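Local atomic coordinates of protein (superoxide dismutase) (Sulfolobus acidocaldarius, PDB entry 1B06), a protein that uses one iron ion per subunit to destroy toxic superoxide radicals, converting them into hydrogen peroxide and molecular oxygen. Residues L167-E171 / Y187-W192; L48-L52 / I70-L74; R8-P12 / I78-K82; A127-G132 / R184-L188. One frame throughout, in Å; residues are numbered along the deposited sequence.

Contact 1 of 4, residues L167-E171 / Y187-W192; sequences LIVDE and YLNAWW. With FE (Fe (III) ion), chain G.
Val169 sets both its methyls over one face of the Trp191 indole, CG1 lying 3.4 Å from the centroid of the five-membered ring in a CH-pi contact only 12° off the ring normal. The pairing illustrates how the C-terminal alpha/beta domain of iron/manganese superoxide dismutases is built: strand 165-170, an outermost strand of a three-stranded antiparallel sheet, is covered by helix 184-191; the axes of the short segments 168-170 and 187-191 make an angle of 140°. The second branch of Val169, CG2, covers the six-membered ring on the same face and comes 3.3 Å from Trp191 CH2, while Leu167 meets the rim of that ring near its plane, with its CG 3.9 Å from CH2. With CG of Trp191 anti to the backbone N (chi1 167°), the indole reaches across to the strand. Its NE1 is tied to the strand through a water, which accepts from NE1 and donates to Ile168 O at 2.8 Å.

Further along, the strand delivers Asp170 to the iron, which Asp170 OD2 binds at 1.9 Å together with His33, His84, His174 and a water. Asp170 OD1 receives the backbone N-H of Phe172, which helps fix the carboxylate's rotation. Behind this ligand, Tyr187 OH, which also shares a hydrogen bond with Tyr87 OH, donates in the carbonyl plane to a lone pair of Asp170 O, 2.8 Å away.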
# COMPACT_ATOMS: atom_id res chain seq x y z
N LEU A 167 -16.31 16.63 -0.90
CA LEU A 167 -15.63 17.23 -2.05
C LEU A 167 -14.57 16.25 -2.55
O LEU A 167 -13.93 15.57 -1.75
CB LEU A 167 -14.98 18.55 -1.64
CG LEU A 167 -14.35 19.42 -2.73
CD1 LEU A 167 -15.43 19.97 -3.65
CD2 LEU A 167 -13.57 20.57 -2.09
N ILE A 168 -14.37 16.18 -3.86
CA ILE A 168 -13.39 15.24 -4.40
C ILE A 168 -12.80 15.62 -5.75
O ILE A 168 -13.49 16.16 -6.62
CB ILE A 168 -14.02 13.84 -4.52
CG1 ILE A 168 -12.97 12.82 -4.96
CG2 ILE A 168 -15.18 13.89 -5.51
CD1 ILE A 168 -13.34 11.39 -4.64
N VAL A 169 -11.52 15.33 -5.93
CA VAL A 169 -10.82 15.61 -7.18
C VAL A 169 -10.07 14.37 -7.62
O VAL A 169 -9.30 13.80 -6.85
CB VAL A 169 -9.74 16.70 -7.07
CG1 VAL A 169 -9.71 17.51 -8.34
CG2 VAL A 169 -9.96 17.55 -5.86
N ASP A 170 -10.29 13.96 -8.87
CA ASP A 170 -9.62 12.80 -9.43
C ASP A 170 -8.23 13.25 -9.83
O ASP A 170 -8.08 14.26 -10.53
CB ASP A 170 -10.37 12.29 -10.66
CG ASP A 170 -9.86 10.96 -11.17
OD1 ASP A 170 -8.80 10.47 -10.70
OD2 ASP A 170 -10.52 10.38 -12.05
N GLU A 171 -7.20 12.52 -9.40
CA GLU A 171 -5.83 12.89 -9.73
C GLU A 171 -5.08 11.80 -10.48
O GLU A 171 -3.84 11.82 -10.54
CB GLU A 171 -5.07 13.31 -8.48
CG GLU A 171 -5.36 14.75 -8.05
CD GLU A 171 -4.47 15.22 -6.92
OE1 GLU A 171 -3.31 15.61 -7.19
OE2 GLU A 171 -4.92 15.19 -5.76
N TYR A 187 -4.12 21.74 -13.80
CA TYR A 187 -5.41 21.07 -13.83
C TYR A 187 -6.18 21.35 -12.54
O TYR A 187 -7.37 21.65 -12.57
CB TYR A 187 -5.21 19.56 -14.02
CG TYR A 187 -6.34 18.68 -13.50
CD1 TYR A 187 -7.60 18.70 -14.10
CD2 TYR A 187 -6.13 17.81 -12.43
CE1 TYR A 187 -8.63 17.87 -13.64
CE2 TYR A 187 -7.16 16.98 -11.96
CZ TYR A 187 -8.40 17.01 -12.57
OH TYR A 187 -9.41 16.19 -12.10
N LEU A 188 -5.48 21.28 -11.41
CA LEU A 188 -6.12 21.53 -10.12
C LEU A 188 -6.66 22.96 -10.02
O LEU A 188 -7.71 23.19 -9.43
CB LEU A 188 -5.13 21.26 -8.98
CG LEU A 188 -4.76 19.78 -8.78
CD1 LEU A 188 -3.53 19.67 -7.89
CD2 LEU A 188 -5.96 19.03 -8.19
N ASN A 189 -5.93 23.92 -10.58
CA ASN A 189 -6.38 25.30 -10.56
C ASN A 189 -7.62 25.47 -11.42
O ASN A 189 -8.53 26.23 -11.09
CB ASN A 189 -5.27 26.22 -11.08
CG ASN A 189 -4.33 26.65 -9.98
OD1 ASN A 189 -4.71 26.69 -8.81
ND2 ASN A 189 -3.09 26.98 -10.35
N ALA A 190 -7.68 24.75 -12.54
CA ALA A 190 -8.83 24.82 -13.43
C ALA A 190 -10.07 24.18 -12.81
O ALA A 190 -11.18 24.70 -12.92
CB ALA A 190 -8.52 24.14 -14.75
N TRP A 191 -9.85 23.04 -12.15
CA TRP A 191 -10.92 22.28 -11.51
C TRP A 191 -11.80 23.12 -10.57
O TRP A 191 -13.01 22.91 -10.50
CB TRP A 191 -10.33 21.08 -10.76
CG TRP A 191 -11.28 20.39 -9.82
CD1 TRP A 191 -12.34 19.59 -10.15
CD2 TRP A 191 -11.29 20.50 -8.39
NE1 TRP A 191 -13.00 19.19 -9.01
CE2 TRP A 191 -12.38 19.73 -7.92
CE3 TRP A 191 -10.48 21.16 -7.46
CZ2 TRP A 191 -12.69 19.62 -6.56
CZ3 TRP A 191 -10.78 21.05 -6.10
CH2 TRP A 191 -11.88 20.28 -5.67
N TRP A 192 -11.20 24.07 -9.85
CA TRP A 192 -11.96 24.91 -8.93
C TRP A 192 -13.10 25.65 -9.64
O TRP A 192 -14.10 26.01 -9.01
CB TRP A 192 -11.04 25.94 -8.26
CG TRP A 192 -10.13 25.36 -7.21
CD1 TRP A 192 -8.77 25.22 -7.29
CD2 TRP A 192 -10.50 24.86 -5.91
NE1 TRP A 192 -8.28 24.66 -6.14
CE2 TRP A 192 -9.31 24.43 -5.28
CE3 TRP A 192 -11.72 24.73 -5.23
CZ2 TRP A 192 -9.31 23.88 -3.99
CZ3 TRP A 192 -11.71 24.18 -3.95
CH2 TRP A 192 -10.51 23.77 -3.34
FE FE G . -10.61 8.83 -13.07
O HOH W 1 -15.37 17.80 -7.91
O HOH W 2 -9.67 7.82 -11.52

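Contact 2 of 4, residues L48-L52 / I70-L74; sequences LLDRL and ILRGL
Leu48 drives its CD1 methyl against the backbone of helix 67-89, 3.3 Å from Gly73 C, and this is the tight part of the contact. A CB on Gly73 would collide with that methyl, so the missing side chain is what allows the leucine to lie so close to the main chain. The two antiparallel helices of the alpha-hairpin domain, the axes of whose short segments come within 10.1 Å of each other at 148°, are joined here by aliphatic packing. Leu74 fills the angle beside Leu48: its CD2 meets Leu48 CB at 3.8 Å and Leu49 CD2 at 4.1 Å, while its other methyl, CD1, lies 4.0 Å from Leu52 CD2. Leu52 owes that reach to a CG anti to its backbone N (chi1 -174°). Replacing Leu74 with an alanine would probably open a gap between Leu48, Leu49 and Leu52 and deprive all three of their shared partner.

The other flank is looser. Ile70 CG2 stays 4.3 Å from Leu52 CB, and Ile70 CD1 touches the partly exposed Arg51 near NE; the guanidinium itself turns to a salt bridge with Asp66 of the third subunit. Within the fold, helices 27-57 and 67-89 form the two arms of the hairpin; Gln148 of the second subunit, from its strand 147-153, packs against Leu49, Leu52 and Leu74.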
# COMPACT_ATOMS: atom_id res chain seq x y z
N LEU A 48 -16.09 -9.78 -11.22
CA LEU A 48 -15.49 -10.37 -10.04
C LEU A 48 -16.57 -10.83 -9.08
O LEU A 48 -16.37 -11.77 -8.31
CB LEU A 48 -14.57 -9.37 -9.34
CG LEU A 48 -13.18 -9.20 -9.97
CD1 LEU A 48 -12.45 -8.09 -9.25
CD2 LEU A 48 -12.40 -10.50 -9.88
N LEU A 49 -17.72 -10.17 -9.12
CA LEU A 49 -18.85 -10.54 -8.27
C LEU A 49 -19.40 -11.89 -8.74
O LEU A 49 -19.89 -12.69 -7.95
CB LEU A 49 -19.94 -9.47 -8.33
CG LEU A 49 -19.73 -8.24 -7.43
CD1 LEU A 49 -20.91 -7.28 -7.60
CD2 LEU A 49 -19.62 -8.67 -5.98
N ASP A 50 -19.33 -12.12 -10.05
CA ASP A 50 -19.79 -13.38 -10.62
C ASP A 50 -18.96 -14.52 -10.02
O ASP A 50 -19.51 -15.53 -9.59
CB ASP A 50 -19.61 -13.36 -12.14
CG ASP A 50 -20.61 -12.46 -12.84
OD1 ASP A 50 -21.70 -12.24 -12.28
OD2 ASP A 50 -20.30 -11.98 -13.95
N ARG A 51 -17.64 -14.34 -10.00
CA ARG A 51 -16.74 -15.34 -9.46
C ARG A 51 -16.97 -15.56 -7.96
O ARG A 51 -17.01 -16.69 -7.49
CB ARG A 51 -15.28 -14.94 -9.69
CG ARG A 51 -14.70 -15.51 -10.97
CD ARG A 51 -13.28 -15.04 -11.19
NE ARG A 51 -12.30 -15.89 -10.52
CZ ARG A 51 -12.06 -17.17 -10.84
NH1 ARG A 51 -12.74 -17.75 -11.81
NH2 ARG A 51 -11.13 -17.86 -10.18
N LEU A 52 -17.13 -14.46 -7.22
CA LEU A 52 -17.37 -14.57 -5.79
C LEU A 52 -18.67 -15.32 -5.53
O LEU A 52 -18.76 -16.14 -4.61
CB LEU A 52 -17.43 -13.17 -5.15
CG LEU A 52 -17.54 -13.13 -3.61
CD1 LEU A 52 -16.40 -13.94 -2.99
CD2 LEU A 52 -17.48 -11.68 -3.13
N ILE A 70 -9.47 -11.94 -5.82
CA ILE A 70 -10.86 -11.55 -5.98
C ILE A 70 -11.21 -10.37 -5.07
O ILE A 70 -11.80 -9.38 -5.51
CB ILE A 70 -11.80 -12.73 -5.67
CG1 ILE A 70 -11.60 -13.84 -6.71
CG2 ILE A 70 -13.26 -12.26 -5.66
CD1 ILE A 70 -12.24 -15.17 -6.33
N LEU A 71 -10.85 -10.49 -3.79
CA LEU A 71 -11.14 -9.44 -2.82
C LEU A 71 -10.43 -8.12 -3.11
O LEU A 71 -11.06 -7.06 -3.05
CB LEU A 71 -10.76 -9.91 -1.41
CG LEU A 71 -11.67 -11.00 -0.84
CD1 LEU A 71 -11.15 -11.40 0.53
CD2 LEU A 71 -13.10 -10.49 -0.75
N ARG A 72 -9.14 -8.16 -3.40
CA ARG A 72 -8.42 -6.93 -3.70
C ARG A 72 -8.89 -6.34 -5.04
O ARG A 72 -8.87 -5.12 -5.23
CB ARG A 72 -6.91 -7.17 -3.71
CG ARG A 72 -6.12 -5.90 -3.43
CD ARG A 72 -4.71 -6.18 -2.91
NE ARG A 72 -3.99 -4.93 -2.65
CZ ARG A 72 -3.22 -4.31 -3.54
NH1 ARG A 72 -3.06 -4.81 -4.76
NH2 ARG A 72 -2.60 -3.18 -3.21
N GLY A 73 -9.30 -7.20 -5.95
CA GLY A 73 -9.77 -6.73 -7.24
C GLY A 73 -11.08 -5.98 -7.05
O GLY A 73 -11.41 -5.07 -7.80
N LEU A 74 -11.82 -6.37 -6.02
CA LEU A 74 -13.09 -5.74 -5.73
C LEU A 74 -12.95 -4.34 -5.12
O LEU A 74 -13.73 -3.45 -5.48
CB LEU A 74 -13.94 -6.64 -4.83
CG LEU A 74 -14.61 -7.80 -5.58
CD1 LEU A 74 -15.11 -8.82 -4.59
CD2 LEU A 74 -15.76 -7.27 -6.42

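Contact 3 of 4, residues R8-P12 / I78-K82; sequences RYEFP and INGHK
Tyr9 projects its ring from an extended loop toward helix 67-89, where His81, Ile78 and Lys82 all meet it from one side of its plane. Its ring and that of His81 meet obliquely, with planes at 56° and centroids 5.3 Å apart, and the nearest approach is from Tyr9 CD1 to the NE2 and CD2 side of the imidazole. Ile78 crosses the phenol at about a right angle: its CD1 lies 4.0 Å from Tyr9 CE2, and its CG2 is 3.7 Å from Tyr9 OH. Lys82 also crosses the ring, bringing CE to 4.2 Å from Tyr9 CE1 before its bent end turns to Glu143 and Asp141 of the second subunit. Tyr9 OH is hydrogen-bonded to that same Asp141 of the second subunit.

His81, with CG anti to the backbone N (chi1 152°), reaches the loop, and Pro12 CD sits at the edge of the imidazole, 4.1 Å from His81 CE1. Both nitrogens of this ring are engaged, ND1 by His38 and NE2 by Glu143 of the second subunit. With a leucine in place of Tyr9, Asp141 of the second subunit would probably lose its phenol partner and His81 the ring beside it. The N-terminal loop thus lies along the alpha-hairpin domain of the iron/manganese superoxide dismutase fold: its Pro12 touches His38 of helix 27-57, Tyr9 spans to helix 67-89, and the second subunit meets this same region.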
# COMPACT_ATOMS: atom_id res chain seq x y z
N ARG A 8 -25.62 -6.79 -8.81
CA ARG A 8 -24.54 -6.21 -9.60
C ARG A 8 -24.67 -4.71 -9.64
O ARG A 8 -25.72 -4.16 -9.29
CB ARG A 8 -24.56 -6.77 -11.02
CG ARG A 8 -24.46 -8.29 -11.08
CD ARG A 8 -23.11 -8.79 -10.58
NE ARG A 8 -22.92 -10.22 -10.83
CZ ARG A 8 -23.48 -11.18 -10.11
NH1 ARG A 8 -24.28 -10.88 -9.09
NH2 ARG A 8 -23.26 -12.45 -10.41
N TYR A 9 -23.62 -4.03 -10.07
CA TYR A 9 -23.63 -2.57 -10.15
C TYR A 9 -24.10 -2.10 -11.51
O TYR A 9 -23.92 -2.79 -12.52
CB TYR A 9 -22.23 -2.02 -9.87
CG TYR A 9 -21.79 -2.19 -8.43
CD1 TYR A 9 -22.28 -1.35 -7.43
CD2 TYR A 9 -20.94 -3.24 -8.06
CE1 TYR A 9 -21.93 -1.54 -6.09
CE2 TYR A 9 -20.59 -3.44 -6.73
CZ TYR A 9 -21.09 -2.59 -5.75
OH TYR A 9 -20.77 -2.80 -4.44
N GLU A 10 -24.71 -0.92 -11.54
CA GLU A 10 -25.21 -0.35 -12.78
C GLU A 10 -24.38 0.87 -13.16
O GLU A 10 -24.00 1.66 -12.30
CB GLU A 10 -26.67 0.06 -12.62
CG GLU A 10 -27.64 -0.84 -13.37
CD GLU A 10 -28.88 -1.18 -12.55
OE1 GLU A 10 -29.51 -0.24 -12.01
OE2 GLU A 10 -29.22 -2.38 -12.44
N PHE A 11 -24.10 1.01 -14.45
CA PHE A 11 -23.33 2.14 -14.96
C PHE A 11 -24.25 3.36 -14.95
O PHE A 11 -25.27 3.39 -15.64
CB PHE A 11 -22.84 1.84 -16.38
CG PHE A 11 -21.92 2.89 -16.95
CD1 PHE A 11 -20.81 3.33 -16.24
CD2 PHE A 11 -22.16 3.43 -18.21
CE1 PHE A 11 -19.95 4.27 -16.77
CE2 PHE A 11 -21.31 4.39 -18.75
CZ PHE A 11 -20.20 4.80 -18.02
N PRO A 12 -23.90 4.39 -14.17
CA PRO A 12 -24.72 5.61 -14.09
C PRO A 12 -24.62 6.50 -15.33
O PRO A 12 -23.74 6.32 -16.16
CB PRO A 12 -24.19 6.30 -12.83
CG PRO A 12 -22.76 5.88 -12.77
CD PRO A 12 -22.70 4.48 -13.32
N ILE A 78 -14.71 -1.55 -7.21
CA ILE A 78 -15.88 -0.95 -6.57
C ILE A 78 -15.62 0.50 -6.18
O ILE A 78 -16.48 1.36 -6.35
CB ILE A 78 -16.31 -1.76 -5.33
CG1 ILE A 78 -16.68 -3.19 -5.74
CG2 ILE A 78 -17.52 -1.09 -4.67
CD1 ILE A 78 -17.24 -4.05 -4.62
N ASN A 79 -14.43 0.77 -5.65
CA ASN A 79 -14.06 2.12 -5.27
C ASN A 79 -13.92 2.97 -6.54
O ASN A 79 -14.33 4.13 -6.57
CB ASN A 79 -12.74 2.13 -4.48
CG ASN A 79 -12.96 2.00 -2.98
OD1 ASN A 79 -13.68 2.80 -2.38
ND2 ASN A 79 -12.32 1.00 -2.37
N GLY A 80 -13.35 2.38 -7.58
CA GLY A 80 -13.19 3.11 -8.83
C GLY A 80 -14.53 3.60 -9.35
O GLY A 80 -14.66 4.73 -9.82
N HIS A 81 -15.54 2.75 -9.25
CA HIS A 81 -16.89 3.09 -9.69
C HIS A 81 -17.54 4.14 -8.79
O HIS A 81 -17.95 5.21 -9.26
CB HIS A 81 -17.73 1.80 -9.75
CG HIS A 81 -19.20 2.01 -9.54
ND1 HIS A 81 -19.96 2.81 -10.36
CD2 HIS A 81 -20.04 1.52 -8.59
CE1 HIS A 81 -21.21 2.81 -9.93
NE2 HIS A 81 -21.29 2.04 -8.86
N LYS A 82 -17.62 3.85 -7.50
CA LYS A 82 -18.25 4.76 -6.55
C LYS A 82 -17.64 6.15 -6.51
O LYS A 82 -18.36 7.15 -6.45
CB LYS A 82 -18.21 4.14 -5.15
CG LYS A 82 -18.95 2.81 -5.05
CD LYS A 82 -19.20 2.40 -3.61
CE LYS A 82 -20.20 1.25 -3.53
NZ LYS A 82 -21.61 1.73 -3.40

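Contact 4 of 4, residues A127-G132 / R184-L188; sequences ANSLPG and RGDYL
The end of helix 116-129 and the loop after it pass beside the first turn of helix 184-191, the nearest pair of CA atoms, those of Asn128 and Gly185, being 6.6 Å apart. Arg184 extends from that turn to the loop and grips a single carbonyl oxygen end-on with two nitrogens: NH2 lies 3.0 Å and NH1 3.1 Å from Leu130 O. The two bonds are not equivalent. NH1 sits in the carbonyl plane on a lone pair, whereas NH2 stands 43° above that plane, although the oxygen itself lies close to the plane of the guanidinium. Bends at chi2 and chi3 steer the arginine there, with its edge turned to the loop carbonyls and Ala127 O over one face.

Leu130 adds an apolar wall, its CD2 3.7 Å from Arg184 NH2. One turn along the helix, Leu188 slides past Asn128 in the opposite direction, with its CD1 3.4 Å from Asn128 OD1 and 3.9 Å from Ala127 CB. On this partly exposed side a water links Gly185 O to Asn128 ND2, the second bond being weak. The remaining guanidinium nitrogen, NE, makes a salt bridge to Glu171, next in the chain to the iron ligand Asp170. The contact therefore joins two helices of the C-terminal alpha/beta domain of iron/manganese superoxide dismutases around the loop leading into strand 134-140, the side chains of Leu130 and Asp170 of the metal site being about 8 Å apart.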
# COMPACT_ATOMS: atom_id res chain seq x y z
N ALA A 127 -3.47 18.34 -2.29
CA ALA A 127 -3.68 17.69 -3.59
C ALA A 127 -2.38 17.58 -4.38
O ALA A 127 -2.14 16.58 -5.06
CB ALA A 127 -4.70 18.48 -4.41
N ASN A 128 -1.54 18.61 -4.29
CA ASN A 128 -0.28 18.60 -5.01
C ASN A 128 0.78 17.73 -4.35
O ASN A 128 1.80 17.42 -4.97
CB ASN A 128 0.24 20.03 -5.14
CG ASN A 128 -0.39 20.76 -6.30
OD1 ASN A 128 -0.22 20.36 -7.46
ND2 ASN A 128 -1.13 21.82 -6.01
N SER A 129 0.55 17.34 -3.09
CA SER A 129 1.51 16.51 -2.37
C SER A 129 1.30 15.01 -2.61
O SER A 129 2.16 14.20 -2.26
CB SER A 129 1.44 16.79 -0.86
OG SER A 129 0.31 16.16 -0.28
N LEU A 130 0.17 14.66 -3.22
CA LEU A 130 -0.15 13.27 -3.52
C LEU A 130 0.92 12.62 -4.40
O LEU A 130 1.19 13.07 -5.51
CB LEU A 130 -1.51 13.20 -4.21
CG LEU A 130 -1.90 11.88 -4.87
CD1 LEU A 130 -2.20 10.84 -3.82
CD2 LEU A 130 -3.11 12.08 -5.77
N PRO A 131 1.57 11.55 -3.90
CA PRO A 131 2.61 10.87 -4.68
C PRO A 131 2.05 9.87 -5.69
O PRO A 131 1.74 8.73 -5.35
CB PRO A 131 3.47 10.19 -3.62
CG PRO A 131 2.52 9.93 -2.47
CD PRO A 131 1.39 10.94 -2.57
N GLY A 132 1.90 10.31 -6.94
CA GLY A 132 1.38 9.42 -7.96
C GLY A 132 -0.10 9.59 -8.22
O GLY A 132 -0.65 10.67 -8.00
N ARG A 184 -0.12 18.78 -13.61
CA ARG A 184 -1.18 18.48 -12.66
C ARG A 184 -1.65 19.71 -11.89
O ARG A 184 -2.84 19.87 -11.62
CB ARG A 184 -0.68 17.40 -11.70
CG ARG A 184 -1.76 16.66 -10.95
CD ARG A 184 -1.32 16.42 -9.53
NE ARG A 184 -1.18 15.00 -9.23
CZ ARG A 184 -0.41 14.52 -8.26
NH1 ARG A 184 0.30 15.33 -7.50
NH2 ARG A 184 -0.37 13.21 -8.05
N GLY A 185 -0.71 20.58 -11.53
CA GLY A 185 -1.04 21.79 -10.79
C GLY A 185 -1.97 22.70 -11.56
O GLY A 185 -2.86 23.31 -10.98
N ASP A 186 -1.76 22.80 -12.87
CA ASP A 186 -2.59 23.63 -13.74
C ASP A 186 -4.01 23.07 -13.77
O ASP A 186 -4.98 23.82 -13.78
CB ASP A 186 -2.03 23.65 -15.16
CG ASP A 186 -0.74 24.42 -15.27
OD1 ASP A 186 -0.07 24.63 -14.23
OD2 ASP A 186 -0.38 24.83 -16.39
N TYR A 187 -4.12 21.74 -13.80
CA TYR A 187 -5.41 21.07 -13.83
C TYR A 187 -6.18 21.35 -12.54
O TYR A 187 -7.37 21.65 -12.57
CB TYR A 187 -5.21 19.56 -14.02
CG TYR A 187 -6.34 18.68 -13.50
CD1 TYR A 187 -7.60 18.70 -14.10
CD2 TYR A 187 -6.13 17.81 -12.43
CE1 TYR A 187 -8.63 17.87 -13.64
CE2 TYR A 187 -7.16 16.98 -11.96
CZ TYR A 187 -8.40 17.01 -12.57
OH TYR A 187 -9.41 16.19 -12.10
N LEU A 188 -5.48 21.28 -11.41
CA LEU A 188 -6.12 21.53 -10.12
C LEU A 188 -6.66 22.96 -10.02
O LEU A 188 -7.71 23.19 -9.43
CB LEU A 188 -5.13 21.26 -8.98
CG LEU A 188 -4.76 19.78 -8.78
CD1 LEU A 188 -3.53 19.67 -7.89
CD2 LEU A 188 -5.96 19.03 -8.19
O HOH W 3 1.02 18.45 -8.53
O HOH W 4 -2.29 24.01 -8.27

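From the N terminus, the loop 8-12 returns to 78-82 in contact 3, closing a long span of chain inside which contact 2 nests as it pairs the arms of the alpha-hairpin. The two share helix 67-89 and touch through a salt bridge from Arg8 to Asp50. Beyond them, in the C-terminal domain, contact 4 joins 127-132 to 184-188, and contact 1 opens within that span at 167-171, then ends on the same helix 184-191. A salt bridge from Glu171 to Arg184 connects these two. Contacts 1 and 3 lie on opposite sides of the chain's centre, their centres about 21 Å apart, while the metal site combines ligands from both domains.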